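Citrate synthase (PDB 2IBP) probably catalyses the condensation of oxaloacetate with acetyl-CoA to give citrate and CoA in the tricarboxylic acid cycle. Local coordinates at residues Ile69-Leu74 and Ile150-Val155; Arg167-Leu172 and Tyr360-Pro365; Ala218-Ala223 and Val376-Glu381; Ile301-Ser306 and Asp346-Ile351. All blocks are in the same frame, centred on the assembly; numbering follows the deposited sequence. Where two conformers were deposited one is given.

Contact 1: Ile69-Leu74 and Ile150-Val155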
# COMPACT_ATOMS: atom_id res chain seq x y z
N ILE A 69 -20.02 -7.03 -9.27
CA ILE A 69 -19.12 -6.92 -8.14
C ILE A 69 -19.16 -5.52 -7.56
O ILE A 69 -19.25 -5.35 -6.35
CB ILE A 69 -17.70 -7.35 -8.52
CG1 ILE A 69 -17.68 -8.86 -8.76
CG2 ILE A 69 -16.72 -7.00 -7.40
CD1 ILE A 69 -16.36 -9.38 -9.34
N LEU A 70 -19.12 -4.51 -8.41
CA LEU A 70 -19.12 -3.14 -7.94
C LEU A 70 -20.44 -2.69 -7.30
O LEU A 70 -20.46 -2.15 -6.18
CB LEU A 70 -18.75 -2.22 -9.09
CG LEU A 70 -18.64 -0.74 -8.75
CD1 LEU A 70 -17.64 -0.50 -7.60
CD2 LEU A 70 -18.23 0.03 -10.01
N TYR A 71 -21.55 -2.95 -7.99
CA TYR A 71 -22.86 -2.48 -7.54
C TYR A 71 -23.68 -3.45 -6.68
O TYR A 71 -24.67 -3.05 -6.05
CB TYR A 71 -23.66 -1.97 -8.73
CG TYR A 71 -23.04 -0.75 -9.35
CD1 TYR A 71 -23.08 0.46 -8.70
CD2 TYR A 71 -22.35 -0.82 -10.55
CE1 TYR A 71 -22.51 1.58 -9.23
CE2 TYR A 71 -21.76 0.30 -11.11
CZ TYR A 71 -21.81 1.50 -10.41
OH TYR A 71 -21.25 2.65 -10.92
N GLY A 72 -23.30 -4.72 -6.68
CA GLY A 72 -23.92 -5.70 -5.80
C GLY A 72 -25.10 -6.44 -6.38
O GLY A 72 -25.72 -7.26 -5.70
N ARG A 73 -25.43 -6.14 -7.63
CA ARG A 73 -26.51 -6.83 -8.30
C ARG A 73 -26.31 -6.83 -9.80
O ARG A 73 -25.52 -6.07 -10.33
CB ARG A 73 -27.84 -6.16 -7.99
CG ARG A 73 -27.91 -4.75 -8.50
CD ARG A 73 -29.27 -4.16 -8.23
NE ARG A 73 -29.31 -2.77 -8.62
CZ ARG A 73 -29.48 -2.34 -9.87
NH1 ARG A 73 -29.63 -3.21 -10.87
NH2 ARG A 73 -29.50 -1.04 -10.11
N LEU A 74 -27.07 -7.67 -10.49
CA LEU A 74 -26.99 -7.71 -11.95
C LEU A 74 -27.65 -6.47 -12.54
O LEU A 74 -28.68 -6.02 -12.05
CB LEU A 74 -27.66 -8.97 -12.49
CG LEU A 74 -26.98 -10.31 -12.18
CD1 LEU A 74 -27.86 -11.49 -12.58
CD2 LEU A 74 -25.62 -10.39 -12.86
N ILE A 150 -15.16 6.81 -10.04
CA ILE A 150 -13.72 6.56 -9.96
C ILE A 150 -13.42 5.07 -10.02
O ILE A 150 -12.46 4.64 -10.69
CB ILE A 150 -13.10 7.21 -8.71
CG1 ILE A 150 -13.25 8.73 -8.81
CG2 ILE A 150 -11.63 6.80 -8.54
CD1 ILE A 150 -13.15 9.49 -7.49
N ALA A 151 -14.20 4.29 -9.30
CA ALA A 151 -14.07 2.83 -9.30
C ALA A 151 -14.22 2.30 -10.74
O ALA A 151 -13.40 1.50 -11.20
CB ALA A 151 -15.08 2.18 -8.36
N GLU A 152 -15.22 2.78 -11.46
CA GLU A 152 -15.40 2.38 -12.86
C GLU A 152 -14.18 2.75 -13.73
O GLU A 152 -13.72 1.97 -14.54
CB GLU A 152 -16.66 3.03 -13.45
CG GLU A 152 -17.92 2.51 -12.86
CD GLU A 152 -19.17 3.08 -13.51
OE1 GLU A 152 -19.05 3.93 -14.44
OE2 GLU A 152 -20.26 2.64 -13.12
N LYS A 153 -13.63 3.94 -13.50
CA LYS A 153 -12.49 4.39 -14.26
C LYS A 153 -11.31 3.47 -14.03
O LYS A 153 -10.58 3.15 -14.96
CB LYS A 153 -12.10 5.80 -13.90
CG LYS A 153 -13.06 6.84 -14.41
CD LYS A 153 -12.66 8.18 -13.89
CE LYS A 153 -13.60 9.26 -14.31
NZ LYS A 153 -13.17 10.52 -13.64
N LEU A 154 -11.08 3.10 -12.77
CA LEU A 154 -9.95 2.20 -12.46
C LEU A 154 -10.09 0.83 -13.17
O LEU A 154 -9.12 0.28 -13.70
CB LEU A 154 -9.86 2.03 -10.95
CG LEU A 154 -9.15 3.21 -10.28
CD1 LEU A 154 -9.54 3.41 -8.83
CD2 LEU A 154 -7.63 3.11 -10.42
N VAL A 155 -11.30 0.30 -13.18
CA VAL A 155 -11.55 -0.98 -13.84
C VAL A 155 -11.34 -0.81 -15.36
O VAL A 155 -10.74 -1.65 -16.03
CB VAL A 155 -12.97 -1.45 -13.52
CG1 VAL A 155 -13.32 -2.71 -14.35
CG2 VAL A 155 -13.10 -1.71 -12.03

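Contact 2: Arg167-Leu172 and Tyr360-Pro365. With ACT (acetate ion), chain C.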
# COMPACT_ATOMS: atom_id res chain seq x y z
N ARG A 167 3.44 -2.22 -25.30
CA ARG A 167 3.82 -1.61 -26.57
C ARG A 167 5.11 -0.81 -26.42
O ARG A 167 6.03 -0.97 -27.21
CB ARG A 167 2.71 -0.70 -27.07
CG ARG A 167 1.39 -1.41 -27.31
CD ARG A 167 1.44 -2.39 -28.46
NE ARG A 167 1.69 -1.73 -29.75
CZ ARG A 167 1.66 -2.38 -30.90
NH1 ARG A 167 1.38 -3.68 -30.93
NH2 ARG A 167 1.90 -1.73 -32.02
N PHE A 168 5.16 0.09 -25.44
CA PHE A 168 6.35 0.88 -25.24
C PHE A 168 7.57 0.02 -24.91
O PHE A 168 8.68 0.35 -25.33
CB PHE A 168 6.18 1.93 -24.15
CG PHE A 168 5.27 3.06 -24.51
CD1 PHE A 168 5.39 3.74 -25.71
CD2 PHE A 168 4.45 3.60 -23.54
CE1 PHE A 168 4.60 4.84 -25.99
CE2 PHE A 168 3.64 4.70 -23.82
CZ PHE A 168 3.75 5.34 -25.03
N SER A 169 7.37 -1.05 -24.15
CA SER A 169 8.50 -1.91 -23.75
C SER A 169 9.14 -2.58 -24.97
O SER A 169 10.31 -2.94 -24.94
CB SER A 169 8.05 -2.98 -22.74
OG SER A 169 7.31 -4.00 -23.36
N ARG A 170 8.34 -2.74 -26.03
CA ARG A 170 8.77 -3.37 -27.28
C ARG A 170 9.15 -2.33 -28.36
O ARG A 170 9.37 -2.68 -29.52
CB ARG A 170 7.67 -4.30 -27.80
CG ARG A 170 7.71 -5.72 -27.27
CD ARG A 170 7.75 -5.84 -25.75
NE ARG A 170 7.96 -7.23 -25.32
CZ ARG A 170 8.11 -7.62 -24.05
NH1 ARG A 170 8.09 -6.73 -23.07
NH2 ARG A 170 8.29 -8.90 -23.76
N GLY A 171 9.25 -1.07 -27.96
CA GLY A 171 9.58 0.03 -28.86
C GLY A 171 8.53 0.26 -29.92
O GLY A 171 8.83 0.76 -31.01
N LEU A 172 7.28 -0.09 -29.61
CA LEU A 172 6.17 0.08 -30.56
C LEU A 172 5.32 1.27 -30.15
O LEU A 172 5.42 1.75 -29.02
CB LEU A 172 5.30 -1.18 -30.57
CG LEU A 172 6.02 -2.49 -30.84
CD1 LEU A 172 5.07 -3.67 -30.67
CD2 LEU A 172 6.69 -2.48 -32.21
N TYR A 360 5.60 -13.44 -19.91
CA TYR A 360 5.39 -13.84 -18.53
C TYR A 360 5.20 -12.66 -17.59
O TYR A 360 4.39 -12.73 -16.65
CB TYR A 360 6.60 -14.61 -18.00
CG TYR A 360 6.82 -15.96 -18.63
CD1 TYR A 360 5.85 -16.94 -18.54
CD2 TYR A 360 8.06 -16.30 -19.14
CE1 TYR A 360 6.07 -18.22 -19.04
CE2 TYR A 360 8.29 -17.58 -19.64
CZ TYR A 360 7.30 -18.53 -19.58
OH TYR A 360 7.52 -19.80 -20.09
N GLU A 361 6.00 -11.62 -17.78
CA GLU A 361 5.96 -10.46 -16.90
C GLU A 361 4.64 -9.71 -16.95
O GLU A 361 4.39 -8.85 -16.10
CB GLU A 361 7.14 -9.53 -17.16
CG GLU A 361 7.22 -8.92 -18.56
CD GLU A 361 7.97 -9.77 -19.60
OE1 GLU A 361 8.22 -10.98 -19.39
OE2 GLU A 361 8.31 -9.19 -20.65
N TYR A 362 3.79 -10.03 -17.93
CA TYR A 362 2.46 -9.41 -18.03
C TYR A 362 1.36 -10.28 -17.41
O TYR A 362 0.21 -9.86 -17.33
CB TYR A 362 2.12 -8.99 -19.46
CG TYR A 362 2.96 -7.83 -19.91
CD1 TYR A 362 2.57 -6.51 -19.62
CD2 TYR A 362 4.22 -8.02 -20.44
CE1 TYR A 362 3.37 -5.45 -19.93
CE2 TYR A 362 5.04 -6.96 -20.73
CZ TYR A 362 4.63 -5.67 -20.45
OH TYR A 362 5.46 -4.61 -20.73
N PHE A 363 1.71 -11.47 -16.93
CA PHE A 363 0.71 -12.35 -16.31
C PHE A 363 0.09 -11.69 -15.08
O PHE A 363 -1.14 -11.66 -14.93
CB PHE A 363 1.34 -13.70 -15.89
CG PHE A 363 1.56 -14.66 -17.04
CD1 PHE A 363 1.73 -14.22 -18.34
CD2 PHE A 363 1.76 -16.02 -16.77
CE1 PHE A 363 1.98 -15.13 -19.38
CE2 PHE A 363 2.01 -16.91 -17.80
CZ PHE A 363 2.12 -16.46 -19.09
N THR A 364 0.94 -11.20 -14.18
CA THR A 364 0.43 -10.56 -12.96
C THR A 364 -0.31 -9.25 -13.26
O THR A 364 -1.37 -9.01 -12.69
CB THR A 364 1.50 -10.45 -11.89
OG1 THR A 364 1.97 -11.78 -11.59
CG2 THR A 364 0.90 -9.83 -10.62
N PRO A 365 0.22 -8.43 -14.19
CA PRO A 365 -0.56 -7.28 -14.61
C PRO A 365 -1.98 -7.64 -15.09
O PRO A 365 -2.94 -6.94 -14.78
CB PRO A 365 0.28 -6.69 -15.73
CG PRO A 365 1.68 -6.92 -15.23
CD PRO A 365 1.64 -8.29 -14.60
C ACT C . 7.82 -15.25 -22.31
O ACT C . 7.80 -14.19 -21.63
OXT ACT C . 8.94 -15.60 -22.76
CH3 ACT C . 6.59 -16.07 -22.56

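Contact 3: Ala218-Ala223 and Val376-Glu381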
# COMPACT_ATOMS: atom_id res chain seq x y z
N ALA A 218 -3.46 -10.29 0.47
CA ALA A 218 -2.66 -9.14 0.87
C ALA A 218 -2.88 -7.90 0.02
O ALA A 218 -2.88 -6.79 0.55
CB ALA A 218 -1.17 -9.51 0.90
N SER A 219 -3.15 -8.06 -1.28
CA SER A 219 -3.35 -6.90 -2.14
C SER A 219 -4.66 -6.19 -1.76
O SER A 219 -4.71 -4.98 -1.59
CB SER A 219 -3.32 -7.30 -3.61
OG SER A 219 -4.29 -8.27 -3.88
N THR A 220 -5.71 -6.98 -1.58
CA THR A 220 -7.00 -6.43 -1.16
C THR A 220 -6.88 -5.80 0.24
O THR A 220 -7.46 -4.75 0.51
CB THR A 220 -8.06 -7.51 -1.20
OG1 THR A 220 -8.10 -8.06 -2.53
CG2 THR A 220 -9.42 -6.98 -0.83
N PHE A 221 -6.09 -6.42 1.10
CA PHE A 221 -5.86 -5.87 2.43
C PHE A 221 -5.11 -4.54 2.35
O PHE A 221 -5.48 -3.58 3.06
CB PHE A 221 -5.11 -6.88 3.28
CG PHE A 221 -5.00 -6.50 4.72
CD1 PHE A 221 -6.06 -5.92 5.39
CD2 PHE A 221 -3.90 -6.90 5.46
CE1 PHE A 221 -5.98 -5.63 6.72
CE2 PHE A 221 -3.82 -6.62 6.81
CZ PHE A 221 -4.87 -6.00 7.43
N ALA A 222 -4.08 -4.48 1.50
CA ALA A 222 -3.30 -3.25 1.31
C ALA A 222 -4.24 -2.11 0.90
O ALA A 222 -4.14 -1.00 1.40
CB ALA A 222 -2.22 -3.43 0.26
N ALA A 223 -5.15 -2.41 -0.03
CA ALA A 223 -6.14 -1.42 -0.46
C ALA A 223 -6.99 -0.95 0.73
O ALA A 223 -7.29 0.25 0.84
CB ALA A 223 -7.03 -2.01 -1.55
N VAL A 376 -11.60 -2.25 -5.76
CA VAL A 376 -12.42 -1.04 -5.61
C VAL A 376 -13.75 -1.34 -4.88
O VAL A 376 -14.18 -0.57 -4.01
CB VAL A 376 -12.59 -0.24 -6.91
CG1 VAL A 376 -11.23 0.20 -7.42
CG2 VAL A 376 -13.33 -1.06 -7.97
N ALA A 377 -14.36 -2.48 -5.18
CA ALA A 377 -15.60 -2.87 -4.49
C ALA A 377 -15.34 -3.01 -3.00
O ALA A 377 -16.16 -2.62 -2.16
CB ALA A 377 -16.16 -4.18 -5.05
N HIS A 378 -14.21 -3.62 -2.66
CA HIS A 378 -13.86 -3.83 -1.25
C HIS A 378 -13.63 -2.52 -0.53
O HIS A 378 -14.09 -2.35 0.58
CB HIS A 378 -12.65 -4.73 -1.11
CG HIS A 378 -12.98 -6.19 -1.10
ND1 HIS A 378 -13.38 -6.85 0.05
CD2 HIS A 378 -12.91 -7.13 -2.07
CE1 HIS A 378 -13.58 -8.12 -0.23
NE2 HIS A 378 -13.32 -8.32 -1.51
N VAL A 379 -12.97 -1.58 -1.20
CA VAL A 379 -12.74 -0.25 -0.63
C VAL A 379 -14.07 0.45 -0.36
O VAL A 379 -14.33 0.92 0.75
CB VAL A 379 -11.85 0.63 -1.51
CG1 VAL A 379 -11.92 2.10 -1.05
CG2 VAL A 379 -10.42 0.08 -1.46
N LEU A 380 -14.93 0.49 -1.37
CA LEU A 380 -16.22 1.14 -1.22
C LEU A 380 -17.03 0.50 -0.11
O LEU A 380 -17.70 1.20 0.65
CB LEU A 380 -16.98 1.16 -2.54
CG LEU A 380 -16.26 1.96 -3.63
CD1 LEU A 380 -17.00 1.87 -4.94
CD2 LEU A 380 -16.02 3.40 -3.25
N GLU A 381 -16.96 -0.82 -0.01
CA GLU A 381 -17.66 -1.51 1.06
C GLU A 381 -17.13 -1.08 2.43
O GLU A 381 -17.90 -0.78 3.33
CB GLU A 381 -17.52 -3.02 0.89
CG GLU A 381 -18.26 -3.81 1.93
CD GLU A 381 -18.19 -5.28 1.66
OE1 GLU A 381 -17.07 -5.84 1.73
OE2 GLU A 381 -19.26 -5.88 1.39

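Contact 4: Ile301-Ser306 and Asp346-Ile351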
# COMPACT_ATOMS: atom_id res chain seq x y z
N ILE A 301 -13.07 -24.59 -14.83
CA ILE A 301 -13.57 -23.80 -15.93
C ILE A 301 -12.46 -23.38 -16.87
O ILE A 301 -12.61 -23.47 -18.10
CB ILE A 301 -14.28 -22.53 -15.40
CG1 ILE A 301 -15.48 -22.91 -14.52
CG2 ILE A 301 -14.72 -21.63 -16.55
CD1 ILE A 301 -16.05 -21.76 -13.72
N PHE A 302 -11.35 -22.91 -16.33
CA PHE A 302 -10.29 -22.43 -17.19
C PHE A 302 -9.59 -23.56 -17.94
O PHE A 302 -9.14 -23.38 -19.07
CB PHE A 302 -9.32 -21.51 -16.47
CG PHE A 302 -8.73 -20.48 -17.38
CD1 PHE A 302 -9.53 -19.46 -17.88
CD2 PHE A 302 -7.43 -20.57 -17.80
CE1 PHE A 302 -9.03 -18.54 -18.75
CE2 PHE A 302 -6.92 -19.63 -18.65
CZ PHE A 302 -7.72 -18.60 -19.13
N LYS A 303 -9.54 -24.73 -17.32
CA LYS A 303 -9.01 -25.93 -17.97
C LYS A 303 -9.77 -26.20 -19.27
O LYS A 303 -9.19 -26.43 -20.33
CB LYS A 303 -9.19 -27.14 -17.07
CG LYS A 303 -8.83 -28.44 -17.75
CD LYS A 303 -9.23 -29.63 -16.90
CE LYS A 303 -8.84 -30.92 -17.60
NZ LYS A 303 -9.32 -32.10 -16.86
N GLU A 304 -11.10 -26.14 -19.19
CA GLU A 304 -11.94 -26.39 -20.36
C GLU A 304 -11.74 -25.35 -21.44
O GLU A 304 -11.76 -25.67 -22.62
CB GLU A 304 -13.40 -26.57 -19.98
CG GLU A 304 -13.61 -27.84 -19.18
CD GLU A 304 -13.05 -29.07 -19.90
OE1 GLU A 304 -13.25 -29.19 -21.13
OE2 GLU A 304 -12.38 -29.89 -19.25
N PHE A 305 -11.61 -24.09 -21.06
CA PHE A 305 -11.27 -23.08 -22.04
C PHE A 305 -9.93 -23.41 -22.69
O PHE A 305 -9.76 -23.29 -23.91
CB PHE A 305 -11.16 -21.69 -21.41
CG PHE A 305 -10.47 -20.74 -22.29
CD1 PHE A 305 -11.10 -20.29 -23.43
CD2 PHE A 305 -9.13 -20.46 -22.12
CE1 PHE A 305 -10.41 -19.53 -24.36
CE2 PHE A 305 -8.45 -19.70 -23.05
CZ PHE A 305 -9.09 -19.24 -24.15
N SER A 306 -8.94 -23.77 -21.88
CA SER A 306 -7.60 -24.07 -22.38
C SER A 306 -7.65 -25.21 -23.39
O SER A 306 -6.95 -25.18 -24.40
CB SER A 306 -6.65 -24.38 -21.24
OG SER A 306 -6.60 -23.29 -20.34
N ASP A 346 -3.98 -21.66 -11.00
CA ASP A 346 -2.61 -21.40 -11.46
C ASP A 346 -2.02 -22.59 -12.23
O ASP A 346 -1.06 -22.45 -12.98
CB ASP A 346 -1.71 -21.06 -10.28
CG ASP A 346 -2.15 -19.81 -9.55
OD1 ASP A 346 -2.76 -18.92 -10.19
OD2 ASP A 346 -1.87 -19.72 -8.33
N PHE A 347 -2.57 -23.78 -11.99
CA PHE A 347 -2.11 -24.98 -12.66
C PHE A 347 -2.32 -24.88 -14.17
O PHE A 347 -1.54 -25.45 -14.95
CB PHE A 347 -2.87 -26.17 -12.10
CG PHE A 347 -2.40 -27.51 -12.59
CD1 PHE A 347 -1.48 -28.24 -11.86
CD2 PHE A 347 -2.92 -28.07 -13.74
CE1 PHE A 347 -1.07 -29.47 -12.29
CE2 PHE A 347 -2.50 -29.30 -14.17
CZ PHE A 347 -1.59 -30.00 -13.43
N TRP A 348 -3.33 -24.11 -14.57
CA TRP A 348 -3.73 -24.03 -15.96
C TRP A 348 -3.62 -22.67 -16.62
O TRP A 348 -3.40 -22.60 -17.82
CB TRP A 348 -5.23 -24.38 -16.08
CG TRP A 348 -5.58 -25.76 -15.72
CD1 TRP A 348 -6.16 -26.18 -14.57
CD2 TRP A 348 -5.31 -26.93 -16.50
NE1 TRP A 348 -6.32 -27.55 -14.60
CE2 TRP A 348 -5.79 -28.04 -15.77
CE3 TRP A 348 -4.74 -27.15 -17.75
CZ2 TRP A 348 -5.71 -29.34 -16.24
CZ3 TRP A 348 -4.65 -28.45 -18.22
CH2 TRP A 348 -5.13 -29.52 -17.46
N SER A 349 -3.82 -21.60 -15.85
CA SER A 349 -4.03 -20.28 -16.43
C SER A 349 -2.93 -19.60 -17.23
O SER A 349 -3.22 -18.72 -18.03
CB SER A 349 -4.54 -19.31 -15.37
OG SER A 349 -3.50 -18.96 -14.50
N GLY A 350 -1.68 -20.04 -17.07
CA GLY A 350 -0.58 -19.47 -17.83
C GLY A 350 -0.44 -20.03 -19.23
O GLY A 350 0.20 -19.42 -20.09
N ILE A 351 -1.09 -21.16 -19.48
CA ILE A 351 -0.94 -21.85 -20.76
C ILE A 351 -1.47 -21.05 -21.95
O ILE A 351 -0.75 -20.76 -22.91
CB ILE A 351 -1.58 -23.23 -20.71
CG1 ILE A 351 -0.85 -24.11 -19.67
CG2 ILE A 351 -1.57 -23.87 -22.11
CD1 ILE A 351 -1.49 -25.45 -19.41
O HOH W 1 -4.59 -21.51 -19.95

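Contact 1: Ile69-Leu74 and Ile150-Val155
The carboxylate of E152 is held at both oxygens, OE2 by the hydroxyl of Y71 and OE1 by a salt bridge with NE of R86. The separation of Y71 OH from E152 OE2, modelled at 2.4 Å, is very short and its exact value doubtful. OE2 lies at the edge of the tyrosine ring and in its plane, while the carboxylate itself stands almost perpendicular to the ring, the two planes 82° apart. Partners on both oxygens should restrict the rotation of the carboxylate, and R86 probably helps to stabilise its negative charge.

Beside this polar pair the contact is aliphatic. L70 carries its CG on the side of the carbonyl carbon, opposite the backbone N (chi1 -177°), and the branch forks over the second helix. CD1 rests on CB of A151 at 3.8 Å, and CD2 meets the CG methylene of E152 at 3.8 Å, where the two side chains cross at about a right angle. CG of L70 also lies 4.0 Å above one face of the Y71 ring, toward its rim.

Just beyond Y71 the helix ends at G72, whose phi is positive. The contact thus joins the C-terminal end of helix 62-71 to the middle of the long helix 141-169. Helix 363-382 packs on both L70 and A151, and helix 77-90 packs on E152 through Y83 and Y90.

Contact 2: Arg167-Leu172 and Tyr360-Pro365
R170 reaches from the end of helix 141-169 to E361 and Y362, in the turn that leads into helix 363-382. Beyond CB its chain bends at chi2 (54°) and then runs extended, which carries the guanidinium back alongside S169. There NH1 donates to OG of the serine at 2.9 Å, nearly straight at 164° and within the guanidinium plane. The same nitrogen approaches the edge of the Y362 ring, 3.9 Å from CE2, with the two planes steeply inclined. NH2, at the tip, makes a salt bridge to OE2 of E361 over 3.1 Å and meets that oxygen nearly along its C-O bond; NH1 adds a weak, longer bond to it. E361 was modelled in two conformers; the bridge is described for one, so its persistence is uncertain.

S169 OG also bonds to the carbonyl of Y166 and Y362 OH to H165, both in helix 141-169. That helix closes in a Schellman motif with G171 as its C-prime residue. At the start of 360-365, Y360 N binds an acetate, probably from the crystallisation liquor, whose methyl lies over the tyrosine ring.

The chemistry is that of a salt bridge at a partly exposed site: S169 holds NH1 in place, whereas E361 probably contributes a modest electrostatic tie.

Contact 3: Ala218-Ala223 and Val376-Glu381
H378 and V379 of helix 363-382 pack on T220 and A223 of helix 218-227, a helix-helix contact in the core of the largely alpha-helical citrate synthase fold. Along 376-381 the first residue to engage is H378. Its imidazole offers a face to the methyl of T220: CG2 lies 3.8 Å from the ring centroid and 20° off the ring normal, a CH-pi contact displaced toward the rim, with CG and CD2 the nearest ring atoms. In T220 the methyl takes the position opposite the backbone N (chi1 -56°, measured to OG1), which turns it outward to the histidine. Both ring nitrogens are bonded, ND1 with K32 and NE2 with D213, and these two partners should hold the imidazole against rotation.

V379, next in sequence, sends its CG2 branch to the alanine one turn along the facing helix, 4.0 Å from CB of A223 and 3.9 Å from its carbonyl O. Small residues on helix 218-227 allow close approach, with A223 and V379 CA atoms 6.7 Å apart. Elsewhere on that helix F221 meets F221 of the second subunit. Past the packed pair, E381 OE1 makes a salt bridge to NZ of K32, the same nitrogen that bonds H378 ND1.

Contact 4: Ile301-Ser306 and Asp346-Ile351
Aromatic packing dominates, with the aliphatic chain of K303 laid over the indole of W348. The two side chains run side by side in the same direction. CG of K303 stands 3.7 Å from the centroid of the six-membered ring and only 16° off its normal, a CH-pi contact; CB lies over CE2 on one side of it, and CD continues along CZ2 at 3.6 Å. Because the lysine has CG opposite its backbone N (chi1 172°) and stays extended from there on, four successive carbons can follow the ring. F347 covers the other face, with CD2 3.5 Å above the plane, so the indole is sandwiched. Both polar ends look elsewhere, K303 NZ to E327 in a salt bridge and W348 NE1 to the hydroxyl of Y295.

Plain van der Waals contact joins F302 to S349, the residue after W348, with F302 CD2 3.7 Å from S349 CA. The hydroxyl of S349 bonds to N253.

The polar link is indirect. S306 OG lies 4.1 Å from W348 O, and a water donates to both, at 2.7 Å from S306 OG and 2.7 Å from W348 O. S306 OG in turn gives its proton to the carbonyl O of F302, reaching it from above the carbonyl plane, while S306 N arrives from the opposite face; this fixes the hydroxyl as acceptor for the water.

Through F302, K303 and S306, helix 297-313, which also carries the magnesium-binding residue E304 (no ion bound to this chain there), packs against the turn following D346, the predicted catalytic aspartate of the citrate synthase active site.

Overall arrangement
Two helices tie the contacts together: 141-169 serves contacts 1 and 2, and 363-382 serves contacts 2 and 3. Contacts 1 and 3, centres 13 Å apart, form continuous packing, with A377 CB 3.5 Å from I69 O. Contacts 2 and 4 also touch, F363 CE2 lying 3.6 Å from G350 CA, although their centres are 21 Å apart. Contact 4 borders the predicted active site, since its second segment begins with D346, and the side chain of S349 is about 11 Å from that of H289. A bound magnesium lies about 9 Å from the side chain of K303. Contacts 1 to 3 are away from the annotated sites, and contact 3 adjoins the second subunit.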